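Long-range contact in sorbitol dehydrogenase (Gluconobacter oxydans, PDB 5ITG), which probably oxidises D-sorbitol to L-sorbose with a nicotinamide cofactor, NADP(H), as electron acceptor: residues 193-203 / 217-226. Sequence-based numbering, arbitrary orientation.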
loop_
_atom_site.group_PDB
_atom_site.type_symbol
_atom_site.label_atom_id
_atom_site.label_comp_id
_atom_site.label_asym_id
_atom_site.label_seq_id
_atom_site.Cartn_x
_atom_site.Cartn_y
_atom_site.Cartn_z
ATOM N N HIS A 193 9.325 -5.237 1.858
ATOM C CA HIS A 193 9.586 -6.585 2.352
ATOM C C HIS A 193 8.630 -6.887 3.510
ATOM O O HIS A 193 9.050 -7.211 4.623
ATOM C CB HIS A 193 11.045 -6.722 2.785
ATOM C CG HIS A 193 12.014 -6.581 1.653
ATOM N ND1 HIS A 193 12.973 -5.594 1.610
ATOM C CD2 HIS A 193 12.146 -7.283 0.502
ATOM C CE1 HIS A 193 13.654 -5.691 0.481
ATOM N NE2 HIS A 193 13.172 -6.709 -0.209
ATOM N N ASN A 194 7.335 -6.793 3.224
ATOM C CA ASN A 194 6.315 -7.029 4.241
ATOM C C ASN A 194 6.388 -8.423 4.861
ATOM O O ASN A 194 6.027 -8.604 6.020
ATOM C CB ASN A 194 4.905 -6.757 3.677
ATOM C CG ASN A 194 4.608 -7.522 2.389
ATOM O OD1 ASN A 194 5.413 -8.326 1.914
ATOM N ND2 ASN A 194 3.432 -7.271 1.824
ATOM N N GLY A 195 6.861 -9.398 4.092
ATOM C CA GLY A 195 6.980 -10.746 4.613
ATOM C C GLY A 195 8.049 -10.835 5.684
ATOM O O GLY A 195 7.890 -11.545 6.689
ATOM N N ASN A 196 9.151 -10.124 5.472
ATOM C CA ASN A 196 10.235 -10.120 6.442
ATOM C C ASN A 196 9.751 -9.461 7.734
ATOM O O ASN A 196 10.144 -9.861 8.827
ATOM C CB ASN A 196 11.448 -9.364 5.896
ATOM C CG ASN A 196 12.107 -10.079 4.725
ATOM O OD1 ASN A 196 11.699 -11.171 4.335
ATOM N ND2 ASN A 196 13.137 -9.465 4.169
ATOM N N VAL A 197 8.900 -8.448 7.600
ATOM C CA VAL A 197 8.353 -7.762 8.768
ATOM C C VAL A 197 7.492 -8.751 9.550
ATOM O O VAL A 197 7.642 -8.899 10.763
ATOM C CB VAL A 197 7.484 -6.552 8.359
ATOM C CG1 VAL A 197 6.788 -5.968 9.587
ATOM C CG2 VAL A 197 8.363 -5.492 7.689
ATOM N N ALA A 198 6.590 -9.425 8.844
ATOM C CA ALA A 198 5.715 -10.415 9.452
ATOM C C ALA A 198 6.542 -11.511 10.145
ATOM O O ALA A 198 6.253 -11.896 11.281
ATOM C CB ALA A 198 4.820 -11.028 8.386
ATOM N N ARG A 199 7.576 -11.999 9.462
ATOM C CA ARG A 199 8.433 -13.042 10.017
ATOM C C ARG A 199 9.055 -12.601 11.344
ATOM O O ARG A 199 9.080 -13.365 12.312
ATOM C CB ARG A 199 9.532 -13.416 9.017
ATOM C CG ARG A 199 10.507 -14.470 9.530
ATOM C CD ARG A 199 11.431 -14.966 8.427
ATOM N NE ARG A 199 12.257 -13.893 7.888
ATOM C CZ ARG A 199 13.048 -14.011 6.824
ATOM N NH1 ARG A 199 13.125 -15.164 6.169
ATOM N NH2 ARG A 199 13.764 -12.973 6.415
ATOM N N LYS A 200 9.542 -11.365 11.390
ATOM C CA LYS A 200 10.155 -10.828 12.601
ATOM C C LYS A 200 9.154 -10.762 13.760
ATOM O O LYS A 200 9.475 -11.115 14.897
ATOM C CB LYS A 200 10.705 -9.423 12.337
ATOM C CG LYS A 200 11.284 -8.745 13.575
ATOM C CD LYS A 200 11.643 -7.295 13.304
ATOM C CE LYS A 200 12.765 -7.174 12.289
ATOM N NZ LYS A 200 13.071 -5.738 12.009
ATOM N N ALA A 201 7.943 -10.310 13.465
ATOM C CA ALA A 201 6.907 -10.179 14.482
ATOM C C ALA A 201 6.412 -11.528 14.999
ATOM O O ALA A 201 6.389 -11.771 16.209
ATOM C CB ALA A 201 5.743 -9.369 13.926
ATOM N N PHE A 202 6.020 -12.413 14.085
ATOM C CA PHE A 202 5.523 -13.720 14.491
ATOM C C PHE A 202 6.570 -14.640 15.122
ATOM O O PHE A 202 6.251 -15.397 16.038
ATOM C CB PHE A 202 4.824 -14.397 13.316
ATOM C CG PHE A 202 3.524 -13.750 12.962
ATOM C CD1 PHE A 202 2.426 -13.857 13.818
ATOM C CD2 PHE A 202 3.408 -12.970 11.816
ATOM C CE1 PHE A 202 1.238 -13.191 13.535
ATOM C CE2 PHE A 202 2.226 -12.302 11.526
ATOM C CZ PHE A 202 1.137 -12.411 12.388
ATOM N N LEU A 203 7.814 -14.575 14.654
ATOM C CA LEU A 203 8.869 -15.400 15.243
ATOM C C LEU A 203 9.347 -14.739 16.531
ATOM O O LEU A 203 9.867 -15.405 17.427
ATOM C CB LEU A 203 10.055 -15.566 14.286
ATOM C CG LEU A 203 9.839 -16.387 13.010
ATOM C CD1 LEU A 203 11.173 -16.567 12.300
ATOM C CD2 LEU A 203 9.245 -17.741 13.347
ATOM N N ILE A 217 8.232 -23.220 13.495
ATOM C CA ILE A 217 7.564 -22.283 12.599
ATOM C C ILE A 217 8.538 -21.754 11.549
ATOM O O ILE A 217 8.215 -21.687 10.361
ATOM C CB ILE A 217 6.944 -21.101 13.379
ATOM C CG1 ILE A 217 5.868 -21.623 14.339
ATOM C CG2 ILE A 217 6.331 -20.107 12.403
ATOM C CD1 ILE A 217 5.201 -20.546 15.191
ATOM N N GLU A 218 9.738 -21.404 11.994
ATOM C CA GLU A 218 10.767 -20.887 11.101
ATOM C C GLU A 218 11.048 -21.884 9.979
ATOM O O GLU A 218 11.292 -21.495 8.839
ATOM C CB GLU A 218 12.049 -20.619 11.901
ATOM C CG GLU A 218 13.129 -19.808 11.183
ATOM C CD GLU A 218 13.816 -20.576 10.063
ATOM O OE1 GLU A 218 14.284 -21.714 10.311
ATOM O OE2 GLU A 218 13.903 -20.037 8.937
ATOM N N GLU A 219 10.991 -23.171 10.299
ATOM C CA GLU A 219 11.276 -24.210 9.319
ATOM C C GLU A 219 10.109 -24.660 8.456
ATOM O O GLU A 219 10.307 -25.043 7.311
ATOM C CB GLU A 219 11.858 -25.437 10.025
ATOM C CG GLU A 219 13.108 -25.144 10.833
ATOM C CD GLU A 219 13.637 -26.368 11.551
ATOM O OE1 GLU A 219 12.906 -26.921 12.402
ATOM O OE2 GLU A 219 14.783 -26.779 11.268
ATOM N N ASN A 220 8.894 -24.608 8.989
ATOM C CA ASN A 220 7.741 -25.083 8.233
ATOM C C ASN A 220 6.790 -24.026 7.681
ATOM O O ASN A 220 6.184 -24.223 6.627
ATOM C CB ASN A 220 6.979 -26.100 9.083
ATOM C CG ASN A 220 7.790 -27.362 9.327
ATOM O OD1 ASN A 220 7.964 -28.186 8.426
ATOM N ND2 ASN A 220 8.312 -27.506 10.539
ATOM N N ALA A 221 6.646 -22.913 8.384
ATOM C CA ALA A 221 5.779 -21.848 7.903
ATOM C C ALA A 221 6.578 -21.059 6.873
ATOM O O ALA A 221 7.786 -21.253 6.735
ATOM C CB ALA A 221 5.370 -20.941 9.058
ATOM N N THR A 222 5.907 -20.180 6.140
ATOM C CA THR A 222 6.588 -19.347 5.154
ATOM C C THR A 222 6.029 -17.938 5.308
ATOM O O THR A 222 4.882 -17.771 5.746
ATOM C CB THR A 222 6.358 -19.849 3.695
ATOM O OG1 THR A 222 4.961 -19.804 3.379
ATOM C CG2 THR A 222 6.874 -21.283 3.530
ATOM N N PHE A 223 6.843 -16.938 4.967
ATOM C CA PHE A 223 6.458 -15.524 5.067
ATOM C C PHE A 223 6.854 -14.789 3.779
ATOM O O PHE A 223 7.726 -13.911 3.795
ATOM C CB PHE A 223 7.167 -14.854 6.252
ATOM C CG PHE A 223 6.921 -15.522 7.579
ATOM C CD1 PHE A 223 7.619 -16.673 7.939
ATOM C CD2 PHE A 223 5.987 -14.999 8.471
ATOM C CE1 PHE A 223 7.392 -17.294 9.169
ATOM C CE2 PHE A 223 5.751 -15.611 9.704
ATOM C CZ PHE A 223 6.456 -16.762 10.053
ATOM N N PRO A 224 6.193 -15.115 2.658
ATOM C CA PRO A 224 6.525 -14.468 1.390
ATOM C C PRO A 224 6.319 -12.970 1.404
ATOM O O PRO A 224 5.397 -12.463 2.046
ATOM C CB PRO A 224 5.596 -15.161 0.396
ATOM C CG PRO A 224 4.360 -15.390 1.228
ATOM C CD PRO A 224 4.957 -15.912 2.529
ATOM N N ASN A 225 7.193 -12.267 0.695
ATOM C CA ASN A 225 7.075 -10.816 0.573
ATOM C C ASN A 225 6.197 -10.571 -0.645
ATOM O O ASN A 225 6.224 -11.344 -1.612
ATOM C CB ASN A 225 8.434 -10.173 0.322
ATOM C CG ASN A 225 9.342 -10.237 1.522
ATOM O OD1 ASN A 225 9.075 -9.625 2.556
ATOM N ND2 ASN A 225 10.436 -10.971 1.388
ATOM N N GLY A 226 5.426 -9.498 -0.603
ATOM C CA GLY A 226 4.578 -9.175 -1.728
ATOM C C GLY A 226 4.519 -7.676 -1.916
ATOM O O GLY A 226 4.642 -6.913 -0.955
HETATM O O HOH W 1 10.284 -13.391 4.726
#
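The carboxamide of N225 comes up to the N-terminal end of the helix that starts at N194 and places OD1 beside the backbone N-H groups of G195 and N196. N196 N gives OD1 a hydrogen bond of 3.0 Å, arriving 27° out of the carbonyl plane, while G195 N, at 2.7 Å from the same oxygen, makes a strongly bent, weak one. Asparagine suits this place because one short amide offers an acceptor to the helix N-H groups and a donor to N196 OD1, 3.2 Å from N225 ND2. The two amide planes stand 74° apart; the oxygen lies nearly in the amide plane of N225, but ND2 stands above the carbonyl plane of N196, off its lone pairs. A water donates to N196 OD1 and to F223 O, tying helix and loop together once more.

N194 works in the reverse sense. With CG set between its backbone N and carbonyl carbon (chi1 53°), OD1 takes the proton of G226 N at 2.8 Å, in the carbonyl plane and on a lone pair; its ND2 is held by D189 O. Both segments belong to the Rossmann domain of the mannitol dehydrogenase family, where 217-226 runs from the end of helix 211-220 back along helix 194-209 to strand 226-228. Glycine suits the spot where the chains come closest, G195 CA to N225 CA 4.0 Å, since its bare CA lies 3.4 Å from F223 O in a CA-H...O contact.

Farther along, F223 lays one ring face against the helix backbone. R199 CA sits 3.8 Å from the ring centroid in a CH-pi contact, and CB of R199 packs on CG; the ring's CE2 meets F202 CB. V185 of strand 184-187 touches both phenylalanines. L203, whose branched end offers two methyls, sets CD2 against I217 CG2 and CD1 against the aliphatic CG of E218.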